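Local coordinates for ThiJ/PfpI family protein (Francisella tularensis subsp. novicida, PDB 4P5P) that is a flavodoxin-like virulence factor of the DJ-1/PfpI family, possibly with glyoxalase III activity, at residues N3-T8 with V88-Y93; R151-T156 with K198-I203. One frame throughout, in Å; residues are numbered along the deposited sequence. Where two conformers were deposited one is given.

Interaction 1: residues N3-T8 with V88-Y93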
loop_
_atom_site.group_PDB
_atom_site.type_symbol
_atom_site.label_atom_id
_atom_site.label_comp_id
_atom_site.label_asym_id
_atom_site.label_seq_id
_atom_site.Cartn_x
_atom_site.Cartn_y
_atom_site.Cartn_z
ATOM N N ASN A 3 -12.485 -2.277 -11.781
ATOM C CA ASN A 3 -11.169 -1.746 -12.105
ATOM C C ASN A 3 -10.465 -1.278 -10.842
ATOM O O ASN A 3 -10.976 -0.424 -10.115
ATOM C CB ASN A 3 -11.277 -0.612 -13.119
ATOM C CG ASN A 3 -11.553 -1.117 -14.515
ATOM O OD1 ASN A 3 -10.649 -1.590 -15.207
ATOM N ND2 ASN A 3 -12.808 -1.027 -14.936
ATOM N N VAL A 4 -9.293 -1.859 -10.583
ATOM C CA VAL A 4 -8.544 -1.627 -9.357
ATOM C C VAL A 4 -7.204 -0.975 -9.664
ATOM O O VAL A 4 -6.495 -1.415 -10.566
ATOM C CB VAL A 4 -8.300 -2.959 -8.610
ATOM C CG1 VAL A 4 -7.463 -2.750 -7.348
ATOM C CG2 VAL A 4 -9.633 -3.648 -8.287
ATOM N N LEU A 5 -6.871 0.075 -8.920
ATOM C CA LEU A 5 -5.581 0.757 -9.047
ATOM C C LEU A 5 -4.661 0.366 -7.894
ATOM O O LEU A 5 -4.996 0.583 -6.738
ATOM C CB LEU A 5 -5.776 2.274 -9.081
ATOM C CG LEU A 5 -4.498 3.077 -9.330
ATOM C CD1 LEU A 5 -4.000 2.844 -10.734
ATOM C CD2 LEU A 5 -4.750 4.531 -9.069
ATOM N N MET A 6 -3.506 -0.197 -8.213
ATOM C CA MET A 6 -2.499 -0.529 -7.217
ATOM C C MET A 6 -1.356 0.468 -7.364
ATOM O O MET A 6 -0.926 0.768 -8.485
ATOM C CB MET A 6 -2.006 -1.971 -7.383
ATOM C CG MET A 6 -3.084 -3.013 -7.109
ATOM S SD MET A 6 -2.425 -4.687 -6.992
ATOM C CE MET A 6 -1.557 -4.613 -5.433
ATOM N N VAL A 7 -0.893 0.978 -6.224
ATOM C CA VAL A 7 0.088 2.046 -6.147
ATOM C C VAL A 7 1.323 1.627 -5.354
ATOM O O VAL A 7 1.220 1.140 -4.231
ATOM C CB VAL A 7 -0.521 3.301 -5.467
ATOM C CG1 VAL A 7 0.474 4.446 -5.422
ATOM C CG2 VAL A 7 -1.777 3.750 -6.190
ATOM N N THR A 8 2.502 1.861 -5.933
ATOM C CA THR A 8 3.764 1.562 -5.272
ATOM C C THR A 8 4.577 2.807 -5.014
ATOM O O THR A 8 4.396 3.839 -5.674
ATOM C CB THR A 8 4.672 0.635 -6.088
ATOM O OG1 THR A 8 5.301 1.393 -7.132
ATOM C CG2 THR A 8 3.897 -0.533 -6.677
ATOM N N VAL A 88 -2.965 9.150 -14.021
ATOM C CA VAL A 88 -4.167 8.344 -14.178
ATOM C C VAL A 88 -5.392 9.141 -13.783
ATOM O O VAL A 88 -5.321 10.061 -12.969
ATOM C CB VAL A 88 -4.105 7.045 -13.359
ATOM C CG1 VAL A 88 -2.953 6.193 -13.845
ATOM C CG2 VAL A 88 -3.973 7.344 -11.892
ATOM N N ASN A 89 -6.513 8.792 -14.396
ATOM C CA ASN A 89 -7.790 9.362 -14.011
ATOM C C ASN A 89 -8.493 8.436 -13.045
ATOM O O ASN A 89 -8.990 7.375 -13.423
ATOM C CB ASN A 89 -8.673 9.620 -15.221
ATOM C CG ASN A 89 -9.845 10.518 -14.889
ATOM O OD1 ASN A 89 -10.430 10.411 -13.815
ATOM N ND2 ASN A 89 -10.171 11.432 -15.799
ATOM N N ILE A 90 -8.562 8.876 -11.794
ATOM C CA ILE A 90 -9.097 8.067 -10.710
ATOM C C ILE A 90 -10.572 7.680 -10.910
ATOM O O ILE A 90 -11.021 6.663 -10.379
ATOM C CB ILE A 90 -8.922 8.808 -9.372
ATOM C CG1 ILE A 90 -9.123 7.875 -8.186
ATOM C CG2 ILE A 90 -9.843 10.034 -9.305
ATOM C CD1 ILE A 90 -8.160 6.697 -8.125
ATOM N N LYS A 91 -11.302 8.458 -11.710
ATOM C CA LYS A 91 -12.720 8.207 -11.961
ATOM C C LYS A 91 -12.966 6.824 -12.561
ATOM O O LYS A 91 -14.049 6.254 -12.416
ATOM C CB LYS A 91 -13.286 9.279 -12.902
ATOM C CG LYS A 91 -13.121 10.707 -12.404
ATOM C CD LYS A 91 -13.918 10.952 -11.143
ATOM C CE LYS A 91 -13.922 12.425 -10.754
ATOM N NZ LYS A 91 -14.720 12.652 -9.508
ATOM N N GLU A 92 -11.938 6.295 -13.219
ATOM C CA GLU A 92 -12.021 5.010 -13.908
ATOM C C GLU A 92 -11.996 3.813 -12.952
ATOM O O GLU A 92 -12.301 2.681 -13.352
ATOM C CB GLU A 92 -10.861 4.881 -14.901
ATOM C CG GLU A 92 -10.883 5.873 -16.057
ATOM C CD GLU A 92 -11.592 5.331 -17.290
ATOM O OE1 GLU A 92 -12.328 6.108 -17.935
ATOM O OE2 GLU A 92 -11.414 4.129 -17.612
ATOM N N TYR A 93 -11.637 4.060 -11.694
ATOM C CA TYR A 93 -11.350 2.972 -10.750
ATOM C C TYR A 93 -12.377 2.849 -9.632
ATOM O O TYR A 93 -13.000 3.827 -9.227
ATOM C CB TYR A 93 -9.938 3.167 -10.161
ATOM C CG TYR A 93 -8.890 3.103 -11.240
ATOM C CD1 TYR A 93 -8.419 1.887 -11.696
ATOM C CD2 TYR A 93 -8.423 4.261 -11.854
ATOM C CE1 TYR A 93 -7.494 1.821 -12.711
ATOM C CE2 TYR A 93 -7.500 4.202 -12.867
ATOM C CZ TYR A 93 -7.042 2.988 -13.297
ATOM O OH TYR A 93 -6.123 2.928 -14.315
#
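Leu5 and Tyr93 make the main apolar contact. The methylene CB of Leu5 lies over one face of the Tyr93 ring, displaced toward its rim, in a CH-pi contact 4.0 Å from the ring centroid and 19° off the normal. Leu5 CD1 lies near the phenol end, 4.0 Å from Tyr93 CZ. With its CG anti to the backbone N (chi1 -175°), Leu5 sends CD2 to the start of the other segment, where it meets Val88 CG2 tip to tip at 4.1 Å and is crossed by the Ile90 side chain, whose CD1 is also 4.1 Å away.

At the Asn3 end the strand touches the loop through backbone oxygens. Asn3 O lies at the ring edge, near its plane, and is 3.5 Å from Tyr93 CA in a CA-H...O contact. Asn3 CB rests 3.5 Å from Glu92 O.

The buried phenol is hydrogen-bonded through Tyr93 OH to Asp43.

Segment 88-93 has a short 3-10 segment, 90-92, entered through an Asx turn in which Asn89 OD1 accepts from Lys91 N. In this flavodoxin-like alpha/beta fold the loop leads into strand 95-98 and bridges parallel strand 2-8, flanked by strands 40-46 and 95-98, and helix 112-123, against which Ile90 packs.

Interaction 2: residues R151-T156 with K198-I203; sequences RDKEVT and KSDSKI
Glu154 and Asp200 lie 5.9 Å apart between their CA atoms, and the CA of Val155 is nearest that of Lys198, so the short strand 154-155 runs in the opposite direction to strand 197-200. The latter is the first arm of a two-residue beta-hairpin: a type I' turn from Asp200 to Ile203, closed by reciprocal backbone hydrogen bonds, leads into strand 203-206.

The carboxylate of Asp200 links the hairpin to the other segment. CG stands anti to the backbone N (chi1 -167°), and OD2 takes the backbone Glu154 N at 2.8 Å in a nearly straight bond (167°), on its anti side and 26° out of the carboxylate plane. Glu154 extends beyond CG, and OE2 forms a salt bridge with Lys198 NZ at 2.9 Å, the ammonium arriving nearly along the C-O axis. Bends at chi2 and chi3 turn the Lys198 chain from Thr156 toward the Glu154 carboxylate, with CG against Thr156 CG2.

The side chains of Lys153 and Ile203 cross at about a right angle. Lys153 CD packs on Ile203 CD1 at 3.6 Å and CE on Ser201, while NZ turns to the carbonyl of Ile149. Thr156 OG1 is held by Ser188 O, just after strand 186-187, the parallel partner of 154-155, and the contact joins this small sheet to the main sheet's edge hairpin.

A water, hydrogen-bonded to Glu154 O and Ile203 O at 2.8 Å each, spans the gap between the backbones. Ser201 OG donates to Asp200 OD1 at 2.9 Å, the other oxygen of the carboxylate whose OD2 holds Glu154 N.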
loop_
_atom_site.group_PDB
_atom_site.type_symbol
_atom_site.label_atom_id
_atom_site.label_comp_id
_atom_site.label_asym_id
_atom_site.label_seq_id
_atom_site.Cartn_x
_atom_site.Cartn_y
_atom_site.Cartn_z
ATOM N N ARG A 151 -9.777 9.405 11.028
ATOM C CA ARG A 151 -10.089 9.634 12.447
ATOM C C ARG A 151 -11.287 8.777 12.858
ATOM O O ARG A 151 -12.255 8.646 12.121
ATOM C CB ARG A 151 -10.354 11.116 12.744
ATOM C CG ARG A 151 -11.677 11.666 12.256
ATOM C CD ARG A 151 -11.598 13.196 12.229
ATOM N NE ARG A 151 -12.873 13.864 11.984
ATOM C CZ ARG A 151 -13.508 13.885 10.817
ATOM N NH1 ARG A 151 -13.003 13.249 9.764
ATOM N NH2 ARG A 151 -14.652 14.554 10.704
ATOM N N ASP A 152 -11.167 8.173 14.036
ATOM C CA ASP A 152 -12.204 7.331 14.637
ATOM C C ASP A 152 -12.399 5.998 13.906
ATOM O O ASP A 152 -13.321 5.247 14.230
ATOM C CB ASP A 152 -13.544 8.087 14.712
ATOM C CG ASP A 152 -13.427 9.398 15.470
ATOM O OD1 ASP A 152 -12.654 9.433 16.447
ATOM O OD2 ASP A 152 -14.103 10.386 15.095
ATOM N N LYS A 153 -11.534 5.681 12.947
ATOM C CA LYS A 153 -11.654 4.423 12.217
ATOM C C LYS A 153 -10.629 3.411 12.708
ATOM O O LYS A 153 -9.521 3.770 13.101
ATOM C CB LYS A 153 -11.516 4.666 10.715
ATOM C CG LYS A 153 -12.704 5.463 10.174
ATOM C CD LYS A 153 -12.757 5.510 8.670
ATOM C CE LYS A 153 -14.030 6.208 8.188
ATOM N NZ LYS A 153 -14.159 7.601 8.714
ATOM N N GLU A 154 -11.032 2.143 12.701
ATOM C CA GLU A 154 -10.151 1.055 13.088
ATOM C C GLU A 154 -9.202 0.720 11.949
ATOM O O GLU A 154 -9.636 0.395 10.845
ATOM C CB GLU A 154 -10.964 -0.171 13.489
ATOM C CG GLU A 154 -11.936 0.157 14.602
ATOM C CD GLU A 154 -12.623 -1.051 15.177
ATOM O OE1 GLU A 154 -13.517 -0.867 16.034
ATOM O OE2 GLU A 154 -12.276 -2.182 14.775
ATOM N N VAL A 155 -7.913 0.843 12.232
ATOM C CA VAL A 155 -6.863 0.565 11.264
ATOM C C VAL A 155 -5.744 -0.256 11.893
ATOM O O VAL A 155 -5.627 -0.363 13.126
ATOM C CB VAL A 155 -6.239 1.873 10.679
ATOM C CG1 VAL A 155 -7.302 2.779 10.091
ATOM C CG2 VAL A 155 -5.418 2.620 11.741
ATOM N N THR A 156 -4.928 -0.847 11.030
ATOM C CA THR A 156 -3.643 -1.391 11.421
ATOM C C THR A 156 -2.602 -0.954 10.398
ATOM O O THR A 156 -2.877 -0.077 9.563
ATOM C CB THR A 156 -3.696 -2.938 11.551
ATOM O OG1 THR A 156 -2.478 -3.421 12.127
ATOM C CG2 THR A 156 -3.931 -3.604 10.201
ATOM N N LYS A 198 -7.771 -5.111 9.083
ATOM C CA LYS A 198 -8.867 -4.305 9.587
ATOM C C LYS A 198 -9.681 -3.720 8.444
ATOM O O LYS A 198 -9.127 -3.389 7.398
ATOM C CB LYS A 198 -8.328 -3.177 10.467
ATOM C CG LYS A 198 -7.604 -3.671 11.729
ATOM C CD LYS A 198 -8.505 -4.477 12.674
ATOM C CE LYS A 198 -9.709 -3.699 13.128
ATOM N NZ LYS A 198 -10.496 -4.406 14.177
ATOM N N SER A 199 -10.987 -3.606 8.655
ATOM C CA SER A 199 -11.888 -3.051 7.660
ATOM C C SER A 199 -12.901 -2.131 8.344
ATOM O O SER A 199 -13.664 -2.565 9.216
ATOM C CB SER A 199 -12.589 -4.172 6.894
ATOM O OG SER A 199 -13.257 -3.670 5.752
ATOM N N ASP A 200 -12.899 -0.866 7.945
ATOM C CA ASP A 200 -13.774 0.138 8.531
ATOM C C ASP A 200 -14.184 1.105 7.434
ATOM O O ASP A 200 -13.339 1.797 6.873
ATOM C CB ASP A 200 -13.054 0.873 9.669
ATOM C CG ASP A 200 -13.984 1.701 10.518
ATOM O OD1 ASP A 200 -15.023 2.161 10.003
ATOM O OD2 ASP A 200 -13.676 1.909 11.698
ATOM N N SER A 201 -15.472 1.136 7.114
ATOM C CA SER A 201 -15.991 2.049 6.097
ATOM C C SER A 201 -15.298 1.875 4.738
ATOM O O SER A 201 -15.055 2.852 4.035
ATOM C CB SER A 201 -15.842 3.493 6.579
ATOM O OG SER A 201 -16.410 3.645 7.870
ATOM N N LYS A 202 -14.998 0.622 4.395
ATOM C CA LYS A 202 -14.323 0.232 3.154
ATOM C C LYS A 202 -12.895 0.767 3.070
ATOM O O LYS A 202 -12.288 0.767 2.003
ATOM C CB LYS A 202 -15.135 0.669 1.934
ATOM C CG LYS A 202 -16.427 -0.124 1.740
ATOM C CD LYS A 202 -17.040 0.255 0.414
ATOM C CE LYS A 202 -18.224 -0.581 0.043
ATOM N NZ LYS A 202 -18.739 -0.146 -1.290
ATOM N N ILE A 203 -12.347 1.173 4.214
ATOM C CA ILE A 203 -10.920 1.398 4.353
ATOM C C ILE A 203 -10.340 0.125 4.956
ATOM O O ILE A 203 -10.632 -0.212 6.103
ATOM C CB ILE A 203 -10.602 2.606 5.246
ATOM C CG1 ILE A 203 -11.175 3.878 4.617
ATOM C CG2 ILE A 203 -9.087 2.726 5.452
ATOM C CD1 ILE A 203 -11.133 5.099 5.528
HETATM O O HOH W 1 -8.785 -0.124 8.238
#

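From the N terminus, strand 2-8 enters the interior of the seven-stranded sheet, and the chain then passes through helices 26-35, 64-71 and 73-80 and strands 40-46 and 83-84 before interaction 1 closes this loop just ahead of strand 95-98. Helix 112-123 and strand 127-130 follow. Interaction 2 opens at 151-156, and its loop, which carries helices 160-165 and 176-182 and the small strand 186-187, closes at 198-203. The two loops lie in series, neither nested nor crossed. Their centres are about 20 Å apart, yet both reach the same sheet: interaction 1 at its inner strand 2-8, interaction 2 at its edge, joining the two-stranded sheet to the hairpin at the edge of the main sheet.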